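Local atomic coordinates of octaprenyl Pyrophosphate Synthase (Helicobacter pylori, PDB entry 3TC1), a protein that probably joins isopentenyl diphosphate units in succession to an allylic diphosphate primer, building the octaprenyl (C40) chain in a magnesium-dependent reaction. Residues Ser91-Leu95 and Phe96-Asn100; Asn149-Lys152 and Gln153-Trp156. All blocks are in the same frame, centred on the assembly; numbering follows the deposited sequence.

Both contacts are local, each at the N-terminal end of a helix, and each has a capping bond to the N-cap side chain. Contact 1 (91-100) starts helix 92-116 at the surface, beside the second subunit. Contact 2 (149-156) is partly buried and joins the loop after helix 121-144 to helix 152-177, with the side chain of Tyr-155 about 9 Å from a bound magnesium ion. Their centres lie 31 Å apart, and the two do not touch. In contact 1 apolar side chains gather round a phenylalanine, and a glycine allows a break in the helix; contact 2 is mainly polar, its loop and first turn being tied by amide, carboxylate and backbone groups.

Contact 1 (Ser91-Leu95 and Phe96-Asn100); sequences SINAL and FGNFN
Phe-96 is the hub of the apolar contacts. Its own neighbour Leu-95 lays CB over one face of the ring, a CH-pi contact with CB 4.0 Å from the centroid. One turn back, Ile-92 brings the methyl CG2 to Phe-96 CD2 at 4.0 Å. The branched Ile-92 suits this buried place because both its arms serve the same ring, CD1 lying near Phe-96 CE2. It also packs on Leu-75 of helix 53-80, while Phe-96 reaches Glu-27 and Leu-28 of helix 23-29.

The backbone bonds begin at a cap. Ser-91, short and hydroxylic, stands at the N-cap position, and its OG accepts weakly from Ala-94 N at 3.2 Å. Phe-96 N then donates to Ile-92 O at 2.8 Å, and a weaker bond runs from Gly-97 N to Asn-93 O at 2.9 Å. Here the regular pattern fails: the N of Asn-98 and of Phe-99 has no bond to the preceding turn. Gly-97 has a positive phi, and at its backbone angles a CB would press on the carbonyl oxygen of Phe-96, so glycine fits the kink.

Asparagine side chains gather at the break. Asn-100 ND2 donates to Phe-96 O at 2.8 Å, nearly straight at 163° and in the carbonyl plane, thereby occupying an oxygen that a regular helix would offer to a backbone N-H. Asn-93 CB meets Asn-98 OD1 at 3.5 Å without a hydrogen bond, the two amide planes being nearly parallel, 20° apart. With chi1 at 48°, Asn-93 holds its CG between backbone N and carbonyl carbon, and its ND2 bonds to Ala-83 O.

Asn-98 also packs on Phe-99 of the second subunit. The whole is a serine-capped, glycine-kinked helix start in the all-helical prenyl synthase fold, following a short beta hairpin and lying at the dimer interface.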
ATOM      1  N   SER B  91       3.014  17.935   4.107  1.00 32.07           N
ATOM      2  CA  SER B  91       2.922  16.503   3.867  1.00 28.24           C
ATOM      3  C   SER B  91       2.806  16.256   2.364  1.00 27.04           C
ATOM      4  O   SER B  91       2.512  17.179   1.589  1.00 23.15           O
ATOM      5  CB  SER B  91       1.696  15.932   4.580  1.00 35.08           C
ATOM      6  OG  SER B  91       0.511  16.568   4.130  1.00 33.00           O
ATOM      7  N   ILE B  92       3.041  15.016   1.946  1.00 30.30           N
ATOM      8  CA  ILE B  92       2.946  14.681   0.534  1.00 29.44           C
ATOM      9  C   ILE B  92       1.515  14.872   0.035  1.00 29.67           C
ATOM     10  O   ILE B  92       1.301  15.323  -1.094  1.00 29.77           O
ATOM     11  CB  ILE B  92       3.410  13.225   0.268  1.00 27.34           C
ATOM     12  CG1 ILE B  92       4.921  13.124   0.475  1.00 26.32           C
ATOM     13  CG2 ILE B  92       3.059  12.804  -1.159  1.00 25.33           C
ATOM     14  CD1 ILE B  92       5.731  14.032  -0.454  1.00 27.11           C
ATOM     15  N   ASN B  93       0.533  14.548   0.873  1.00 31.70           N
ATOM     16  CA  ASN B  93      -0.861  14.712   0.469  1.00 33.12           C
ATOM     17  C   ASN B  93      -1.248  16.190   0.390  1.00 32.66           C
ATOM     18  O   ASN B  93      -2.151  16.562  -0.361  1.00 32.69           O
ATOM     19  CB  ASN B  93      -1.810  13.956   1.417  1.00 30.42           C
ATOM     20  CG  ASN B  93      -1.523  14.220   2.886  1.00 30.68           C
ATOM     21  OD1 ASN B  93      -0.483  13.821   3.410  1.00 31.05           O
ATOM     22  ND2 ASN B  93      -2.455  14.886   3.562  1.00 30.89           N
ATOM     23  N   ALA B  94      -0.559  17.032   1.151  1.00 34.41           N
ATOM     24  CA  ALA B  94      -0.844  18.463   1.140  1.00 36.38           C
ATOM     25  C   ALA B  94      -0.279  19.116  -0.118  1.00 37.54           C
ATOM     26  O   ALA B  94      -0.839  20.089  -0.627  1.00 39.14           O
ATOM     27  CB  ALA B  94      -0.255  19.125   2.378  1.00 26.79           C
ATOM     28  N   LEU B  95       0.826  18.568  -0.617  1.00 36.94           N
ATOM     29  CA  LEU B  95       1.488  19.099  -1.807  1.00 37.15           C
ATOM     30  C   LEU B  95       1.047  18.453  -3.122  1.00 37.20           C
ATOM     31  O   LEU B  95       1.068  19.103  -4.174  1.00 36.57           O
ATOM     32  CB  LEU B  95       3.009  18.940  -1.670  1.00 41.12           C
ATOM     33  CG  LEU B  95       3.716  19.682  -0.530  1.00 40.46           C
ATOM     34  CD1 LEU B  95       5.155  19.197  -0.422  1.00 40.16           C
ATOM     35  CD2 LEU B  95       3.664  21.184  -0.781  1.00 39.82           C
ATOM     36  N   PHE B  96       0.638  17.186  -3.067  1.00 27.95           N
ATOM     37  CA  PHE B  96       0.243  16.476  -4.283  1.00 27.99           C
ATOM     38  C   PHE B  96      -1.116  15.774  -4.257  1.00 27.12           C
ATOM     39  O   PHE B  96      -1.455  15.047  -5.192  1.00 25.87           O
ATOM     40  CB  PHE B  96       1.334  15.461  -4.633  1.00 33.93           C
ATOM     41  CG  PHE B  96       2.711  16.060  -4.701  1.00 35.95           C
ATOM     42  CD1 PHE B  96       3.121  16.775  -5.824  1.00 36.13           C
ATOM     43  CD2 PHE B  96       3.590  15.934  -3.629  1.00 35.73           C
ATOM     44  CE1 PHE B  96       4.389  17.357  -5.880  1.00 37.10           C
ATOM     45  CE2 PHE B  96       4.862  16.511  -3.674  1.00 36.24           C
ATOM     46  CZ  PHE B  96       5.261  17.224  -4.801  1.00 36.38           C
ATOM     47  N   GLY B  97      -1.892  15.989  -3.200  1.00 37.08           N
ATOM     48  CA  GLY B  97      -3.200  15.362  -3.111  1.00 37.48           C
ATOM     49  C   GLY B  97      -3.169  13.975  -2.488  1.00 37.83           C
ATOM     50  O   GLY B  97      -2.164  13.269  -2.577  1.00 37.79           O
ATOM     51  N   ASN B  98      -4.276  13.583  -1.863  1.00 33.63           N
ATOM     52  CA  ASN B  98      -4.372  12.278  -1.218  1.00 33.60           C
ATOM     53  C   ASN B  98      -4.022  11.126  -2.143  1.00 32.90           C
ATOM     54  O   ASN B  98      -3.283  10.217  -1.764  1.00 32.66           O
ATOM     55  CB  ASN B  98      -5.779  12.046  -0.667  1.00 28.27           C
ATOM     56  CG  ASN B  98      -6.092  12.932   0.514  1.00 30.34           C
ATOM     57  OD1 ASN B  98      -5.225  13.202   1.349  1.00 25.61           O
ATOM     58  ND2 ASN B  98      -7.342  13.379   0.604  1.00 32.58           N
ATOM     59  N   PHE B  99      -4.561  11.164  -3.355  1.00 26.59           N
ATOM     60  CA  PHE B  99      -4.318  10.106  -4.324  1.00 28.39           C
ATOM     61  C   PHE B  99      -2.834   9.834  -4.546  1.00 29.20           C
ATOM     62  O   PHE B  99      -2.408   8.679  -4.537  1.00 28.04           O
ATOM     63  CB  PHE B  99      -4.963  10.444  -5.666  1.00 37.89           C
ATOM     64  CG  PHE B  99      -4.992   9.289  -6.624  1.00 38.77           C
ATOM     65  CD1 PHE B  99      -5.900   8.254  -6.452  1.00 39.75           C
ATOM     66  CD2 PHE B  99      -4.104   9.226  -7.690  1.00 38.52           C
ATOM     67  CE1 PHE B  99      -5.930   7.175  -7.325  1.00 41.47           C
ATOM     68  CE2 PHE B  99      -4.123   8.150  -8.571  1.00 39.25           C
ATOM     69  CZ  PHE B  99      -5.039   7.122  -8.389  1.00 40.60           C
ATOM     70  N   ASN B 100      -2.051  10.890  -4.760  1.00 40.88           N
ATOM     71  CA  ASN B 100      -0.621  10.720  -4.987  1.00 40.18           C
ATOM     72  C   ASN B 100       0.098  10.204  -3.746  1.00 39.15           C
ATOM     73  O   ASN B 100       0.978   9.347  -3.850  1.00 40.75           O
ATOM     74  CB  ASN B 100       0.021  12.032  -5.459  1.00 34.97           C
ATOM     75  CG  ASN B 100      -0.175  12.277  -6.950  1.00 36.23           C
ATOM     76  OD1 ASN B 100       0.064  11.392  -7.777  1.00 33.85           O
ATOM     77  ND2 ASN B 100      -0.597  13.487  -7.298  1.00 37.49           N
TER

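Contact 2 (Asn149-Lys152 and Gln153-Trp156); sequences NSDK and QKYW
Lys-154 carries its extended chain across the Asp-151 carboxylate at about a right angle, its CG 3.7 Å from Asp-151 CG. The long, flexible methylene chain suits this crossing, but the charges stop short of a salt bridge, with Lys-154 NZ 4.5 Å from Asp-151 OD2. A water instead bridges NZ to Asn-149 OD1.

Asp-151 is the N-cap: its chi1 of -173° sets CG opposite the backbone N, and OD1 accepts from Gln-153 N at 2.9 Å on its anti side. Asn-149 suits the approach because its amide can both accept and donate. Its OD1 takes Asp-151 N at 2.9 Å, forming an Asx turn, while ND2 gives to Asp-151 O at 3.0 Å. Lys-154 N reaches that same oxygen at 3.2 Å from the opposite face of the carbonyl plane.

Farther on, Trp-156 N donates to Lys-152 O at 3.0 Å, and Tyr-155 OH bonds to Asp-201 of helix 182-205. The carboxylate at the helix start would probably interact favourably with the helix dipole, and the two donors on Asp-151 O, one from the loop and one from the helix, link the approach to the first turn.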
ATOM      1  N   ASN B 149     -12.193   6.231  24.369  1.00 16.80           N
ATOM      2  CA  ASN B 149     -11.984   4.832  24.736  1.00 18.54           C
ATOM      3  C   ASN B 149     -11.365   4.672  26.122  1.00 18.95           C
ATOM      4  O   ASN B 149     -10.336   5.277  26.417  1.00 16.47           O
ATOM      5  CB  ASN B 149     -11.068   4.140  23.722  1.00 17.78           C
ATOM      6  CG  ASN B 149     -10.608   2.781  24.209  1.00 20.93           C
ATOM      7  OD1 ASN B 149     -11.429   1.943  24.581  1.00 19.80           O
ATOM      8  ND2 ASN B 149      -9.292   2.556  24.218  1.00 17.63           N
ATOM      9  N   SER B 150     -11.980   3.842  26.960  1.00 18.01           N
ATOM     10  CA  SER B 150     -11.460   3.612  28.303  1.00 20.37           C
ATOM     11  C   SER B 150     -10.914   2.191  28.457  1.00 20.69           C
ATOM     12  O   SER B 150     -10.438   1.818  29.532  1.00 20.87           O
ATOM     13  CB  SER B 150     -12.558   3.846  29.343  1.00 23.61           C
ATOM     14  OG  SER B 150     -13.532   2.822  29.274  1.00 23.69           O
ATOM     15  N   ASP B 151     -10.993   1.400  27.388  1.00 19.98           N
ATOM     16  CA  ASP B 151     -10.506   0.020  27.422  1.00 19.10           C
ATOM     17  C   ASP B 151      -9.019   0.013  27.094  1.00 18.60           C
ATOM     18  O   ASP B 151      -8.632   0.154  25.932  1.00 15.12           O
ATOM     19  CB  ASP B 151     -11.256  -0.842  26.399  1.00 24.00           C
ATOM     20  CG  ASP B 151     -10.911  -2.327  26.512  1.00 25.79           C
ATOM     21  OD1 ASP B 151      -9.828  -2.665  27.041  1.00 25.19           O
ATOM     22  OD2 ASP B 151     -11.721  -3.160  26.055  1.00 26.26           O
ATOM     23  N   LYS B 152      -8.186  -0.150  28.117  1.00 16.26           N
ATOM     24  CA  LYS B 152      -6.744  -0.159  27.912  1.00 17.28           C
ATOM     25  C   LYS B 152      -6.260  -1.299  27.022  1.00 14.49           C
ATOM     26  O   LYS B 152      -5.239  -1.166  26.354  1.00 11.71           O
ATOM     27  CB  LYS B 152      -6.004  -0.216  29.254  1.00 28.52           C
ATOM     28  CG  LYS B 152      -5.948   1.117  29.983  1.00 32.41           C
ATOM     29  CD  LYS B 152      -4.981   1.091  31.162  1.00 33.19           C
ATOM     30  CE  LYS B 152      -5.462   0.173  32.270  1.00 35.42           C
ATOM     31  NZ  LYS B 152      -4.634   0.324  33.504  1.00 38.79           N
ATOM     32  N   GLN B 153      -6.979  -2.415  27.009  1.00 16.27           N
ATOM     33  CA  GLN B 153      -6.551  -3.544  26.188  1.00 20.41           C
ATOM     34  C   GLN B 153      -6.577  -3.216  24.698  1.00 18.85           C
ATOM     35  O   GLN B 153      -5.751  -3.711  23.935  1.00 18.58           O
ATOM     36  CB  GLN B 153      -7.410  -4.779  26.472  1.00 29.96           C
ATOM     37  CG  GLN B 153      -7.346  -5.250  27.923  1.00 37.60           C
ATOM     38  CD  GLN B 153      -5.920  -5.365  28.452  1.00 42.28           C
ATOM     39  OE1 GLN B 153      -5.603  -4.849  29.529  1.00 46.06           O
ATOM     40  NE2 GLN B 153      -5.057  -6.043  27.702  1.00 42.25           N
ATOM     41  N   LYS B 154      -7.516  -2.371  24.286  1.00 16.44           N
ATOM     42  CA  LYS B 154      -7.605  -1.995  22.875  1.00 14.62           C
ATOM     43  C   LYS B 154      -6.414  -1.127  22.516  1.00 14.05           C
ATOM     44  O   LYS B 154      -5.864  -1.230  21.422  1.00 14.65           O
ATOM     45  CB  LYS B 154      -8.907  -1.241  22.601  1.00 22.09           C
ATOM     46  CG  LYS B 154     -10.157  -2.060  22.883  1.00 25.52           C
ATOM     47  CD  LYS B 154     -11.415  -1.282  22.521  1.00 30.32           C
ATOM     48  CE  LYS B 154     -12.665  -2.053  22.919  1.00 31.67           C
ATOM     49  NZ  LYS B 154     -13.901  -1.267  22.652  1.00 34.60           N
ATOM     50  N   TYR B 155      -6.022  -0.268  23.456  1.00 14.82           N
ATOM     51  CA  TYR B 155      -4.886   0.626  23.284  1.00 14.47           C
ATOM     52  C   TYR B 155      -3.613  -0.194  23.099  1.00 13.64           C
ATOM     53  O   TYR B 155      -2.831   0.050  22.174  1.00 14.24           O
ATOM     54  CB  TYR B 155      -4.750   1.529  24.522  1.00 12.94           C
ATOM     55  CG  TYR B 155      -3.467   2.320  24.584  1.00 13.87           C
ATOM     56  CD1 TYR B 155      -3.271   3.439  23.779  1.00 14.67           C
ATOM     57  CD2 TYR B 155      -2.437   1.937  25.443  1.00 15.52           C
ATOM     58  CE1 TYR B 155      -2.078   4.160  23.828  1.00 17.58           C
ATOM     59  CE2 TYR B 155      -1.240   2.645  25.499  1.00 16.23           C
ATOM     60  CZ  TYR B 155      -1.067   3.752  24.691  1.00 16.10           C
ATOM     61  OH  TYR B 155       0.119   4.444  24.738  1.00 17.09           O
ATOM     62  N   TRP B 156      -3.408  -1.165  23.983  1.00 14.08           N
ATOM     63  CA  TRP B 156      -2.223  -2.023  23.921  1.00 12.78           C
ATOM     64  C   TRP B 156      -2.149  -2.794  22.606  1.00 12.71           C
ATOM     65  O   TRP B 156      -1.071  -2.979  22.048  1.00 12.29           O
ATOM     66  CB  TRP B 156      -2.220  -2.998  25.099  1.00 14.49           C
ATOM     67  CG  TRP B 156      -1.982  -2.329  26.423  1.00 14.79           C
ATOM     68  CD1 TRP B 156      -2.725  -2.474  27.563  1.00 14.68           C
ATOM     69  CD2 TRP B 156      -0.922  -1.425  26.746  1.00 15.21           C
ATOM     70  NE1 TRP B 156      -2.190  -1.713  28.576  1.00 14.81           N
ATOM     71  CE2 TRP B 156      -1.083  -1.059  28.102  1.00 14.45           C
ATOM     72  CE3 TRP B 156       0.154  -0.888  26.022  1.00 14.50           C
ATOM     73  CZ2 TRP B 156      -0.210  -0.180  28.750  1.00 16.16           C
ATOM     74  CZ3 TRP B 156       1.024  -0.013  26.667  1.00 20.44           C
ATOM     75  CH2 TRP B 156       0.834   0.333  28.021  1.00 16.30           C
TER
HETATM   76  O   HOH W   1     -13.693   1.714  23.475  1.00 27.16           O